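Local coordinates for protein Ent-copalyl diphosphate synthase (Streptomyces platensis, PDB 5BP8) that belongs to the diterpene synthases, has regular structure that is nearly all helix, and is probably related in fold to the squalene-hopene cyclases, at residues G46-L51 and A93-P98; G336-F341 and S350-I355; T346-T351 and M395-A400. One frame throughout, in Å; residues are numbered along the deposited sequence.

Contact 1. Residues G46-L51 and A93-P98. With SO4 (sulfate ion), chain E.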
ATOM      1  N   GLY A  46      12.786 -11.885 -17.250  1.00 20.95           N
ATOM      2  CA  GLY A  46      12.096 -12.454 -16.077  1.00 20.41           C
ATOM      3  C   GLY A  46      10.659 -12.859 -16.380  1.00 20.06           C
ATOM      4  O   GLY A  46       9.904 -13.169 -15.467  1.00 19.39           O
ATOM      5  N   HIS A  47      10.302 -12.946 -17.663  1.00 20.16           N
ATOM      6  CA  HIS A  47       8.923 -13.256 -18.064  1.00 19.65           C
ATOM      7  C   HIS A  47       8.528 -14.659 -17.606  1.00 19.98           C
ATOM      8  O   HIS A  47       7.474 -14.849 -16.995  1.00 19.51           O
ATOM      9  CB  HIS A  47       8.775 -13.086 -19.583  1.00 19.46           C
ATOM     10  CG  HIS A  47       7.419 -13.417 -20.122  1.00 19.60           C
ATOM     11  ND1 HIS A  47       6.329 -12.587 -19.980  1.00 19.36           N
ATOM     12  CD2 HIS A  47       6.992 -14.472 -20.847  1.00 20.79           C
ATOM     13  CE1 HIS A  47       5.285 -13.131 -20.568  1.00 20.09           C
ATOM     14  NE2 HIS A  47       5.664 -14.266 -21.119  1.00 21.18           N
ATOM     15  N   ARG A  48       9.385 -15.642 -17.849  1.00 20.24           N
ATOM     16  CA  ARG A  48       9.102 -17.003 -17.382  1.00 22.06           C
ATOM     17  C   ARG A  48       9.023 -17.087 -15.867  1.00 21.27           C
ATOM     18  O   ARG A  48       8.170 -17.791 -15.331  1.00 21.18           O
ATOM     19  CB  ARG A  48      10.117 -18.002 -17.945  1.00 25.13           C
ATOM     20  CG  ARG A  48       9.865 -18.220 -19.436  1.00 28.08           C
ATOM     21  CD  ARG A  48      10.995 -18.955 -20.125  1.00 32.63           C
ATOM     22  NE  ARG A  48      12.230 -18.171 -20.119  1.00 36.35           N
ATOM     23  CZ  ARG A  48      13.419 -18.641 -20.495  1.00 41.26           C
ATOM     24  NH1 ARG A  48      14.488 -17.850 -20.450  1.00 42.25           N
ATOM     25  NH2 ARG A  48      13.541 -19.903 -20.908  1.00 41.19           N
ATOM     26  N   GLU A  49       9.870 -16.346 -15.179  1.00 20.40           N
ATOM     27  CA  GLU A  49       9.823 -16.320 -13.730  0.60 19.88           C
ATOM     28  C   GLU A  49       8.497 -15.768 -13.223  1.00 19.50           C
ATOM     29  O   GLU A  49       7.986 -16.207 -12.163  1.00 18.53           O
ATOM     30  CB  GLU A  49      10.987 -15.487 -13.202  0.60 20.11           C
ATOM     31  CG  GLU A  49      12.321 -16.211 -13.275  0.60 20.85           C
ATOM     32  CD  GLU A  49      13.004 -16.175 -14.653  0.60 21.16           C
ATOM     33  OE1 GLU A  49      12.506 -15.606 -15.683  0.60 19.42           O
ATOM     34  OE2 GLU A  49      14.098 -16.764 -14.694  0.60 23.01           O
ATOM     35  N   ARG A  50       7.950 -14.778 -13.941  1.00 17.56           N
ATOM     36  CA  ARG A  50       6.668 -14.174 -13.560  1.00 17.47           C
ATOM     37  C   ARG A  50       5.527 -15.148 -13.784  1.00 17.04           C
ATOM     38  O   ARG A  50       4.633 -15.257 -12.961  1.00 16.31           O
ATOM     39  CB  ARG A  50       6.431 -12.856 -14.302  1.00 17.05           C
ATOM     40  CG  ARG A  50       7.349 -11.740 -13.803  1.00 17.23           C
ATOM     41  CD  ARG A  50       6.962 -10.360 -14.351  1.00 17.44           C
ATOM     42  NE  ARG A  50       7.468 -10.198 -15.716  1.00 17.79           N
ATOM     43  CZ  ARG A  50       8.736  -9.925 -16.047  1.00 18.07           C
ATOM     44  NH1 ARG A  50       9.078  -9.865 -17.347  1.00 18.42           N
ATOM     45  NH2 ARG A  50       9.674  -9.732 -15.124  1.00 17.81           N
ATOM     46  N   LEU A  51       5.567 -15.897 -14.882  1.00 16.14           N
ATOM     47  CA  LEU A  51       4.588 -16.954 -15.094  1.00 16.88           C
ATOM     48  C   LEU A  51       4.665 -17.991 -13.993  1.00 17.39           C
ATOM     49  O   LEU A  51       3.625 -18.426 -13.464  1.00 17.93           O
ATOM     50  CB  LEU A  51       4.791 -17.615 -16.479  1.00 17.76           C
ATOM     51  CG  LEU A  51       4.373 -16.759 -17.663  1.00 18.29           C
ATOM     52  CD1 LEU A  51       4.944 -17.289 -18.977  1.00 20.05           C
ATOM     53  CD2 LEU A  51       2.858 -16.682 -17.731  1.00 18.96           C
ATOM     54  N   ALA A  93      12.083 -20.540 -24.378  1.00 59.69           N
ATOM     55  CA  ALA A  93      11.770 -21.941 -24.083  1.00 56.72           C
ATOM     56  C   ALA A  93      10.943 -22.040 -22.776  1.00 51.68           C
ATOM     57  O   ALA A  93      11.435 -21.675 -21.709  1.00 48.80           O
ATOM     58  CB  ALA A  93      13.056 -22.754 -23.969  1.00 56.36           C
ATOM     59  N   PRO A  94       9.687 -22.534 -22.862  1.00 51.41           N
ATOM     60  CA  PRO A  94       8.830 -22.513 -21.667  1.00 49.37           C
ATOM     61  C   PRO A  94       9.251 -23.554 -20.630  1.00 47.20           C
ATOM     62  O   PRO A  94       9.705 -24.639 -20.996  1.00 44.31           O
ATOM     63  CB  PRO A  94       7.446 -22.853 -22.231  1.00 50.08           C
ATOM     64  CG  PRO A  94       7.728 -23.708 -23.427  1.00 50.76           C
ATOM     65  CD  PRO A  94       9.015 -23.184 -24.008  1.00 51.73           C
ATOM     66  N   HIS A  95       9.121 -23.213 -19.349  1.00 45.12           N
ATOM     67  CA  HIS A  95       9.201 -24.212 -18.284  1.00 45.01           C
ATOM     68  C   HIS A  95       7.794 -24.725 -17.957  1.00 42.40           C
ATOM     69  O   HIS A  95       7.657 -25.800 -17.396  1.00 40.69           O
ATOM     70  CB  HIS A  95       9.807 -23.650 -16.989  1.00 49.44           C
ATOM     71  CG  HIS A  95      11.062 -22.850 -17.177  1.00 54.99           C
ATOM     72  ND1 HIS A  95      12.206 -23.368 -17.752  1.00 60.33           N
ATOM     73  CD2 HIS A  95      11.367 -21.578 -16.818  1.00 58.38           C
ATOM     74  CE1 HIS A  95      13.148 -22.440 -17.769  1.00 60.63           C
ATOM     75  NE2 HIS A  95      12.665 -21.345 -17.205  1.00 59.02           N
ATOM     76  N   LEU A  96       6.765 -23.926 -18.262  1.00 37.05           N
ATOM     77  CA  LEU A  96       5.374 -24.295 -18.008  1.00 33.71           C
ATOM     78  C   LEU A  96       4.715 -24.474 -19.355  1.00 31.52           C
ATOM     79  O   LEU A  96       4.775 -23.581 -20.207  1.00 30.27           O
ATOM     80  CB  LEU A  96       4.654 -23.200 -17.201  1.00 32.13           C
ATOM     81  CG  LEU A  96       5.095 -23.021 -15.734  1.00 32.63           C
ATOM     82  CD1 LEU A  96       4.531 -21.738 -15.153  1.00 31.99           C
ATOM     83  CD2 LEU A  96       4.667 -24.193 -14.868  1.00 32.13           C
ATOM     84  N   SER A  97       4.073 -25.623 -19.539  1.00 30.53           N
ATOM     85  CA  SER A  97       3.451 -25.964 -20.803  1.00 31.78           C
ATOM     86  C   SER A  97       2.152 -25.183 -20.963  1.00 31.21           C
ATOM     87  O   SER A  97       1.577 -24.699 -19.953  1.00 29.20           O
ATOM     88  CB  SER A  97       3.124 -27.469 -20.836  1.00 32.29           C
ATOM     89  OG  SER A  97       2.164 -27.771 -19.829  1.00 32.43           O
ATOM     90  N   PRO A  98       1.649 -25.107 -22.199  1.00 31.79           N
ATOM     91  CA  PRO A  98       0.304 -24.567 -22.406  1.00 31.51           C
ATOM     92  C   PRO A  98      -0.738 -25.253 -21.491  1.00 29.50           C
ATOM     93  O   PRO A  98      -1.564 -24.560 -20.906  1.00 26.92           O
ATOM     94  CB  PRO A  98       0.045 -24.838 -23.892  1.00 33.26           C
ATOM     95  CG  PRO A  98       1.414 -24.805 -24.508  1.00 34.23           C
ATOM     96  CD  PRO A  98       2.303 -25.452 -23.481  1.00 33.38           C
TER
HETATM   97  S   SO4 E 704      12.717 -14.474 -19.765  0.80 38.83           S
HETATM   98  O1  SO4 E 704      13.502 -14.313 -18.488  0.80 38.57           O
HETATM   99  O2  SO4 E 704      12.209 -13.146 -20.169  0.80 32.96           O
HETATM  100  O3  SO4 E 704      13.640 -14.998 -20.790  0.80 38.23           O
HETATM  101  O4  SO4 E 704      11.661 -15.481 -19.502  0.80 31.25           O

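Contact 2. Residues G336-F341 and S350-I355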
ATOM      1  N   GLY A 336     -14.401  20.491   8.955  1.00 34.17           N
ATOM      2  CA  GLY A 336     -14.390  19.568  10.096  1.00 35.19           C
ATOM      3  C   GLY A 336     -13.221  18.587  10.159  1.00 33.82           C
ATOM      4  O   GLY A 336     -13.068  17.862  11.143  1.00 35.01           O
ATOM      5  N   TYR A 337     -12.385  18.574   9.120  1.00 32.86           N
ATOM      6  CA  TYR A 337     -11.353  17.533   8.965  1.00 29.80           C
ATOM      7  C   TYR A 337     -10.445  17.916   7.796  1.00 29.13           C
ATOM      8  O   TYR A 337     -10.668  18.923   7.149  1.00 27.62           O
ATOM      9  CB  TYR A 337     -12.028  16.165   8.705  1.00 30.71           C
ATOM     10  CG  TYR A 337     -12.590  16.077   7.318  1.00 31.43           C
ATOM     11  CD1 TYR A 337     -13.766  16.732   6.986  1.00 35.11           C
ATOM     12  CD2 TYR A 337     -11.903  15.404   6.301  1.00 31.09           C
ATOM     13  CE1 TYR A 337     -14.248  16.717   5.689  1.00 36.20           C
ATOM     14  CE2 TYR A 337     -12.380  15.390   5.004  1.00 32.61           C
ATOM     15  CZ  TYR A 337     -13.557  16.041   4.707  1.00 35.71           C
ATOM     16  OH  TYR A 337     -14.059  16.038   3.428  1.00 37.57           O
ATOM     17  N   PHE A 338      -9.432  17.089   7.515  1.00 25.94           N
ATOM     18  CA  PHE A 338      -8.525  17.326   6.405  1.00 25.98           C
ATOM     19  C   PHE A 338      -8.661  16.238   5.360  1.00 25.14           C
ATOM     20  O   PHE A 338      -8.805  15.065   5.714  1.00 23.17           O
ATOM     21  CB  PHE A 338      -7.077  17.354   6.900  1.00 25.72           C
ATOM     22  CG  PHE A 338      -6.690  18.649   7.564  1.00 26.20           C
ATOM     23  CD1 PHE A 338      -7.215  18.991   8.821  1.00 25.81           C
ATOM     24  CD2 PHE A 338      -5.811  19.516   6.950  1.00 25.62           C
ATOM     25  CE1 PHE A 338      -6.867  20.183   9.424  1.00 27.12           C
ATOM     26  CE2 PHE A 338      -5.471  20.724   7.547  1.00 26.81           C
ATOM     27  CZ  PHE A 338      -5.998  21.051   8.781  1.00 26.24           C
ATOM     28  N   SER A 339      -8.599  16.612   4.092  1.00 25.31           N
ATOM     29  CA  SER A 339      -8.567  15.605   3.027  1.00 24.67           C
ATOM     30  C   SER A 339      -7.144  15.084   2.846  1.00 24.35           C
ATOM     31  O   SER A 339      -6.188  15.718   3.278  1.00 23.39           O
ATOM     32  CB  SER A 339      -9.059  16.161   1.701  1.00 26.08           C
ATOM     33  OG  SER A 339      -8.185  17.178   1.248  1.00 28.28           O
ATOM     34  N   CYS A 340      -7.016  13.925   2.198  1.00 23.06           N
ATOM     35  CA  CYS A 340      -5.700  13.316   1.971  1.00 22.49           C
ATOM     36  C   CYS A 340      -5.144  13.766   0.623  1.00 22.97           C
ATOM     37  O   CYS A 340      -3.995  14.249   0.515  1.00 21.61           O
ATOM     38  CB  CYS A 340      -5.778  11.784   2.044  1.00 22.27           C
ATOM     39  SG  CYS A 340      -4.138  11.012   1.925  1.00 22.73           S
ATOM     40  N   PHE A 341      -5.983  13.660  -0.403  1.00 23.59           N
ATOM     41  CA  PHE A 341      -5.694  14.271  -1.692  1.00 24.85           C
ATOM     42  C   PHE A 341      -6.598  15.481  -1.827  1.00 25.96           C
ATOM     43  O   PHE A 341      -7.488  15.722  -0.985  1.00 26.54           O
ATOM     44  CB  PHE A 341      -5.860  13.265  -2.828  1.00 25.14           C
ATOM     45  CG  PHE A 341      -4.751  12.262  -2.899  1.00 26.18           C
ATOM     46  CD1 PHE A 341      -4.778  11.108  -2.112  1.00 26.76           C
ATOM     47  CD2 PHE A 341      -3.662  12.464  -3.735  1.00 26.11           C
ATOM     48  CE1 PHE A 341      -3.747  10.193  -2.166  1.00 27.21           C
ATOM     49  CE2 PHE A 341      -2.627  11.550  -3.785  1.00 26.15           C
ATOM     50  CZ  PHE A 341      -2.674  10.402  -3.024  1.00 27.08           C
ATOM     51  N   SER A 350      -6.553   7.692   9.256  1.00 19.77           N
ATOM     52  CA  SER A 350      -5.111   7.648   9.527  1.00 19.57           C
ATOM     53  C   SER A 350      -4.444   8.960   9.084  1.00 19.29           C
ATOM     54  O   SER A 350      -3.517   9.431   9.736  1.00 20.52           O
ATOM     55  CB  SER A 350      -4.420   6.421   8.867  1.00 19.71           C
ATOM     56  OG  SER A 350      -4.324   6.599   7.475  1.00 19.75           O
ATOM     57  N   THR A 351      -4.907   9.538   7.986  1.00 19.17           N
ATOM     58  CA  THR A 351      -4.369  10.808   7.496  1.00 19.51           C
ATOM     59  C   THR A 351      -4.601  11.928   8.527  1.00 20.19           C
ATOM     60  O   THR A 351      -3.689  12.687   8.864  1.00 21.22           O
ATOM     61  CB  THR A 351      -4.987  11.172   6.148  1.00 19.75           C
ATOM     62  OG1 THR A 351      -4.645  10.165   5.175  1.00 19.73           O
ATOM     63  CG2 THR A 351      -4.519  12.553   5.638  1.00 20.25           C
ATOM     64  N   ASN A 352      -5.823  12.011   9.027  1.00 21.37           N
ATOM     65  CA  ASN A 352      -6.143  13.011  10.045  1.00 22.32           C
ATOM     66  C   ASN A 352      -5.366  12.808  11.327  1.00 23.21           C
ATOM     67  O   ASN A 352      -4.884  13.785  11.912  1.00 22.44           O
ATOM     68  CB  ASN A 352      -7.643  13.085  10.274  1.00 23.43           C
ATOM     69  CG  ASN A 352      -8.338  13.914   9.209  1.00 25.55           C
ATOM     70  OD1 ASN A 352      -8.558  15.138   9.383  1.00 26.91           O
ATOM     71  ND2 ASN A 352      -8.653  13.288   8.085  1.00 25.52           N
ATOM     72  N   ALA A 353      -5.208  11.549  11.756  1.00 21.31           N
ATOM     73  CA  ALA A 353      -4.279  11.229  12.852  1.00 21.73           C
ATOM     74  C   ALA A 353      -2.872  11.759  12.610  1.00 21.53           C
ATOM     75  O   ALA A 353      -2.270  12.379  13.509  1.00 21.86           O
ATOM     76  CB  ALA A 353      -4.237   9.724  13.124  1.00 20.83           C
ATOM     77  N   HIS A 354      -2.322  11.532  11.408  1.00 20.10           N
ATOM     78  CA  HIS A 354      -0.971  11.958  11.124  1.00 20.54           C
ATOM     79  C   HIS A 354      -0.851  13.500  11.056  1.00 20.81           C
ATOM     80  O   HIS A 354       0.160  14.079  11.485  1.00 21.41           O
ATOM     81  CB  HIS A 354      -0.434  11.231   9.864  1.00 21.48           C
ATOM     82  CG  HIS A 354      -0.291   9.754  10.073  1.00 22.58           C
ATOM     83  ND1 HIS A 354      -0.421   8.823   9.058  1.00 23.02           N
ATOM     84  CD2 HIS A 354      -0.050   9.047  11.200  1.00 23.82           C
ATOM     85  CE1 HIS A 354      -0.277   7.612   9.560  1.00 23.16           C
ATOM     86  NE2 HIS A 354      -0.060   7.716  10.857  1.00 23.80           N
ATOM     87  N   ILE A 355      -1.900  14.148  10.583  1.00 20.45           N
ATOM     88  CA  ILE A 355      -1.959  15.602  10.580  1.00 21.75           C
ATOM     89  C   ILE A 355      -2.033  16.133  12.011  1.00 22.39           C
ATOM     90  O   ILE A 355      -1.354  17.106  12.342  1.00 24.86           O
ATOM     91  CB  ILE A 355      -3.110  16.120   9.703  1.00 21.37           C
ATOM     92  CG1 ILE A 355      -2.769  15.800   8.247  1.00 20.57           C
ATOM     93  CG2 ILE A 355      -3.256  17.642   9.803  1.00 21.41           C
ATOM     94  CD1 ILE A 355      -3.925  15.893   7.308  1.00 21.28           C
TER

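Contact 3. Residues T346-T351 and M395-A400. With SO4 (sulfate ion), chain B.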
ATOM      1  N   THR A 346     -13.962   9.743   0.061  1.00 25.43           N
ATOM      2  CA  THR A 346     -13.914   9.161   1.386  1.00 26.38           C
ATOM      3  C   THR A 346     -12.743   9.710   2.164  1.00 25.01           C
ATOM      4  O   THR A 346     -11.592   9.609   1.711  1.00 23.48           O
ATOM      5  CB  THR A 346     -13.759   7.630   1.254  1.00 27.74           C
ATOM      6  OG1 THR A 346     -14.875   7.148   0.503  1.00 30.59           O
ATOM      7  CG2 THR A 346     -13.749   6.963   2.603  1.00 28.94           C
ATOM      8  N   PRO A 347     -13.007  10.313   3.332  1.00 24.43           N
ATOM      9  CA  PRO A 347     -11.888  10.755   4.156  1.00 24.15           C
ATOM     10  C   PRO A 347     -11.095   9.605   4.761  1.00 22.26           C
ATOM     11  O   PRO A 347     -11.616   8.501   4.938  1.00 22.29           O
ATOM     12  CB  PRO A 347     -12.550  11.537   5.307  1.00 26.30           C
ATOM     13  CG  PRO A 347     -14.013  11.499   5.079  1.00 28.11           C
ATOM     14  CD  PRO A 347     -14.308  10.500   4.008  1.00 27.73           C
ATOM     15  N   SER A 348      -9.864   9.903   5.115  1.00 21.34           N
ATOM     16  CA  SER A 348      -8.969   8.981   5.771  1.00 20.49           C
ATOM     17  C   SER A 348      -8.807   9.319   7.254  1.00 21.27           C
ATOM     18  O   SER A 348      -8.436  10.442   7.614  1.00 21.94           O
ATOM     19  CB  SER A 348      -7.615   9.018   5.086  1.00 20.33           C
ATOM     20  OG  SER A 348      -6.644   8.331   5.846  1.00 20.02           O
ATOM     21  N   THR A 349      -9.050   8.341   8.112  1.00 20.84           N
ATOM     22  CA  THR A 349      -8.844   8.516   9.562  1.00 21.44           C
ATOM     23  C   THR A 349      -7.360   8.560   9.896  1.00 20.78           C
ATOM     24  O   THR A 349      -6.928   9.417  10.679  1.00 21.40           O
ATOM     25  CB  THR A 349      -9.510   7.385  10.373  1.00 21.71           C
ATOM     26  OG1 THR A 349      -9.036   6.110   9.895  1.00 22.33           O
ATOM     27  CG2 THR A 349     -11.024   7.450  10.243  1.00 22.36           C
ATOM     28  N   SER A 350      -6.553   7.692   9.256  1.00 19.77           N
ATOM     29  CA  SER A 350      -5.111   7.648   9.527  1.00 19.57           C
ATOM     30  C   SER A 350      -4.444   8.960   9.084  1.00 19.29           C
ATOM     31  O   SER A 350      -3.517   9.431   9.736  1.00 20.52           O
ATOM     32  CB  SER A 350      -4.420   6.421   8.867  1.00 19.71           C
ATOM     33  OG  SER A 350      -4.324   6.599   7.475  1.00 19.75           O
ATOM     34  N   THR A 351      -4.907   9.538   7.986  1.00 19.17           N
ATOM     35  CA  THR A 351      -4.369  10.808   7.496  1.00 19.51           C
ATOM     36  C   THR A 351      -4.601  11.928   8.527  1.00 20.19           C
ATOM     37  O   THR A 351      -3.689  12.687   8.864  1.00 21.22           O
ATOM     38  CB  THR A 351      -4.987  11.172   6.148  1.00 19.75           C
ATOM     39  OG1 THR A 351      -4.645  10.165   5.175  1.00 19.73           O
ATOM     40  CG2 THR A 351      -4.519  12.553   5.638  1.00 20.25           C
HETATM   41  N   MSE A 395     -11.321   2.324  11.393  1.00 21.78           N
HETATM   42  CA  MSE A 395     -10.920   1.744  10.102  1.00 23.04           C
HETATM   43  C   MSE A 395     -10.423   2.893   9.265  1.00 22.74           C
HETATM   44  O   MSE A 395     -10.852   4.039   9.445  1.00 22.04           O
HETATM   45  CB  MSE A 395     -12.107   1.106   9.391  1.00 25.65           C
HETATM   46  CG  MSE A 395     -12.342  -0.368   9.710  1.00 30.78           C
HETATM   47 SE   MSE A 395     -10.814  -1.543   9.271  0.65 31.61          SE
HETATM   48  CE  MSE A 395     -10.712  -1.768   7.326  1.00 31.24           C
ATOM     49  N   ASP A 396      -9.542   2.591   8.306  1.00 21.44           N
ATOM     50  CA  ASP A 396      -8.961   3.601   7.438  1.00 21.62           C
ATOM     51  C   ASP A 396      -8.974   3.117   6.001  1.00 22.92           C
ATOM     52  O   ASP A 396      -8.816   1.926   5.740  1.00 21.74           O
ATOM     53  CB  ASP A 396      -7.523   3.910   7.821  1.00 21.72           C
ATOM     54  CG  ASP A 396      -6.908   4.992   6.947  1.00 22.17           C
ATOM     55  OD1 ASP A 396      -7.452   6.110   6.945  1.00 20.88           O
ATOM     56  OD2 ASP A 396      -5.866   4.740   6.281  1.00 22.13           O
ATOM     57  N   LYS A 397      -9.136   4.060   5.088  1.00 23.01           N
ATOM     58  CA  LYS A 397      -9.202   3.756   3.671  1.00 23.92           C
ATOM     59  C   LYS A 397      -7.923   3.208   3.067  1.00 21.61           C
ATOM     60  O   LYS A 397      -7.980   2.624   2.000  1.00 22.94           O
ATOM     61  CB  LYS A 397      -9.645   5.001   2.871  1.00 23.66           C
ATOM     62  CG  LYS A 397      -8.593   6.078   2.730  1.00 24.30           C
ATOM     63  CD  LYS A 397      -9.169   7.350   2.099  1.00 24.59           C
ATOM     64  CE  LYS A 397      -9.515   7.155   0.633  1.00 23.78           C
ATOM     65  NZ  LYS A 397      -9.881   8.449  -0.006  1.00 23.75           N
ATOM     66  N   TRP A 398      -6.752   3.479   3.652  1.00 21.69           N
ATOM     67  CA  TRP A 398      -5.481   3.110   3.018  1.00 20.58           C
ATOM     68  C   TRP A 398      -4.974   1.711   3.392  1.00 19.85           C
ATOM     69  O   TRP A 398      -3.961   1.296   2.876  1.00 19.16           O
ATOM     70  CB  TRP A 398      -4.371   4.125   3.353  1.00 22.32           C
ATOM     71  CG  TRP A 398      -4.707   5.532   2.895  1.00 23.71           C
ATOM     72  CD1 TRP A 398      -4.747   6.657   3.670  1.00 24.50           C
ATOM     73  CD2 TRP A 398      -5.079   5.947   1.563  1.00 24.27           C
ATOM     74  NE1 TRP A 398      -5.099   7.755   2.893  1.00 24.26           N
ATOM     75  CE2 TRP A 398      -5.319   7.341   1.606  1.00 24.79           C
ATOM     76  CE3 TRP A 398      -5.227   5.278   0.340  1.00 25.85           C
ATOM     77  CZ2 TRP A 398      -5.722   8.071   0.476  1.00 26.06           C
ATOM     78  CZ3 TRP A 398      -5.628   6.010  -0.787  1.00 26.78           C
ATOM     79  CH2 TRP A 398      -5.859   7.392  -0.710  1.00 26.47           C
ATOM     80  N   HIS A 399      -5.652   1.018   4.295  1.00 18.42           N
ATOM     81  CA  HIS A 399      -5.100  -0.184   4.890  1.00 17.44           C
ATOM     82  C   HIS A 399      -6.236  -1.148   5.178  1.00 17.46           C
ATOM     83  O   HIS A 399      -7.303  -0.768   5.669  1.00 18.41           O
ATOM     84  CB  HIS A 399      -4.322   0.218   6.128  1.00 17.58           C
ATOM     85  CG  HIS A 399      -3.276  -0.752   6.574  1.00 16.76           C
ATOM     86  ND1 HIS A 399      -3.570  -1.972   7.138  1.00 16.43           N
ATOM     87  CD2 HIS A 399      -1.932  -0.648   6.599  1.00 16.92           C
ATOM     88  CE1 HIS A 399      -2.457  -2.580   7.482  1.00 16.77           C
ATOM     89  NE2 HIS A 399      -1.446  -1.789   7.176  1.00 16.90           N
ATOM     90  N   ALA A 400      -5.991  -2.426   4.895  1.00 17.11           N
ATOM     91  CA  ALA A 400      -6.956  -3.496   5.155  1.00 17.02           C
ATOM     92  C   ALA A 400      -7.205  -3.832   6.627  1.00 17.07           C
ATOM     93  O   ALA A 400      -8.198  -4.462   6.933  1.00 18.05           O
ATOM     94  CB  ALA A 400      -6.485  -4.769   4.436  1.00 17.06           C
TER
HETATM   95  S   SO4 B 701     -11.726   8.207  -3.044  1.00 28.83           S
HETATM   96  O1  SO4 B 701     -12.269   8.373  -1.673  1.00 26.61           O
HETATM   97  O2  SO4 B 701     -12.402   9.234  -3.910  1.00 29.35           O
HETATM   98  O3  SO4 B 701     -10.292   8.302  -3.096  1.00 30.14           O
HETATM   99  O4  SO4 B 701     -12.155   6.882  -3.526  1.00 29.82           O
HETATM  100  O   HOH W   1     -10.923   6.188   6.287  1.00 23.47           O

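Contact 1. Residues G46-L51 and A93-P98
Arg48 reaches Ala93 with a single hydrogen bond: NH2 donates to Ala93 O at 2.9 Å and 157°, with the acceptor near the guanidinium plane. The other edge of the same group turns to a sulfate ion, probably from the crystallisation liquor. NE bonds sulfate O4 at 2.8 Å, and NH1 bonds O3. A bend at chi3 (-65°) folds the outer part of the chain back so that NE faces the ion sitting before the helix. The backbone N-H groups of Gly46, His47 and Arg48 also donate to it, so the sulfate is held at the N-terminus of helix 47-57, where the helix dipole should add to the pull of Arg48. Gly46 is the N-cap residue, and the partner segment 93-98 is the loop that ends at helix 98-116, with Ser97 at its N-cap.

Packing makes up the rest of the contact. The His95 ring comes obliquely to Arg48, with CD2 4.0 Å from Arg48 CB, while His95 NE2 lies over one face of the guanidinium, 4.1 Å from Arg48 NH2. Further along, Leu96 CD1 meets Leu51 at its carbonyl O (3.8 Å) and at CB (4.3 Å); Leu51 also packs on Val38 of helix 31-40.

Contact 2. Residues G336-F341 and S350-I355
With CG anti to the carbonyl carbon (chi1 -80°) and the amide turned by chi2 -93°, Asn352 holds its carboxamide against the backbone of Phe338; a similar chi1 in Phe338 carries its ring alongside the helix, to Ile355. The amide grips both polar backbone atoms of that one residue. Phe338 N donates to Asn352 OD1 at 2.8 Å and 160°, in the carbonyl plane and on a lone pair. In return Asn352 ND2 donates to Phe338 O at 3.0 Å, again on a lone pair, although the acceptor is tilted from the amide plane. Two bonds in opposite senses fix the rotation of the amide, and the second N-H of ND2 serves Ser348 O, at the N-cap of the helix.

This pairs an extended loop with the first turns of helix 349-365 in a predominantly helical domain, consistent with the alpha/alpha barrel of the squalene-hopene cyclase family, the carboxamide meeting one residue's N-H and C=O much as a paired backbone would. Beside the amide, Ile355 CG2 sits over the Phe338 ring face in a CH-pi contact, 4.1 Å from the centroid and nearly on the normal, while Ile355 CD1 touches Phe338 CB at 3.5 Å. Cys340 packs against Thr351: CB lies 3.9 Å from Thr351 CG2. Thr351 OG1 itself bonds Ser348 OG. Ile380 of helix 370-386 packs against both Phe338 and Ile355.

Contact 3. Residues T346-T351 and M395-A400
A carboxylate-centred polar contact joins the N-terminal end of helix 349-365 to the turn that precedes helix 402-416. Asp396 supplies the carboxylate, set by a chi1 of -178° that places CG anti to its own N. Two donors meet each oxygen. OD1 accepts from Ser348 OG at 2.6 Å on its syn lone pair, and from Ser350 N at 2.9 Å, above the carboxylate plane. OD2 takes the hydroxyl of Ser350 (OG, 2.7 Å) on one face and Trp398 N on the other; the latter bond makes an Asx turn within the type I beta turn from Asp396 to His399. Four donors and the nearby helix N-terminus would favour a charged carboxylate. Ser348 is the N-cap: its OG accepts from Thr351 N while donating to Asp396 OD1, so Asp396 helps to orient the capping hydroxyl. Thr349 OG1 adds a bond to O of Met395, present as selenomethionine (2.8 Å), from above the carbonyl plane.

Lys397 closes the outer side. Its chain runs past Ser348, CD lying 3.8 Å from Ser348 CB, and bends at chi3 to bring NZ to Thr346 O (2.7 Å), in the carbonyl plane. NZ also binds a sulfate ion through O1 (2.9 Å), which Thr346 N shares; Arg345 N bonds the same ion. The CG of Lys397 lies over one face of the Trp398 indole.

Ala405 of helix 402-416 touches Asp396, Trp383 of helix 370-386 packs on Pro347 and Thr349, and Trp398 pairs through its backbone with His496, in the short strand 495-496.

Contact 1 lies at the surface, its centre 28 Å from that of the chain and 44 Å from that of contact 2, on the opposite side of the chain's centre. Contact 2 is buried and contact 3 partly so; their centres are 9 Å apart, and both use helix 349-365 and share Ser350 and Thr351. They also touch directly, Cys340 SG packing against Trp398 NE1 at 3.5 Å. The buried loop of contact 2 has an asparagine amide and apolar packing, whereas contact 3 gathers hydroxyls and N-H groups round a carboxylate. Contacts 1 and 3 each bind a sulfate, through a helix N-terminus and arginine in one and through lysine and loop N-H groups in the other.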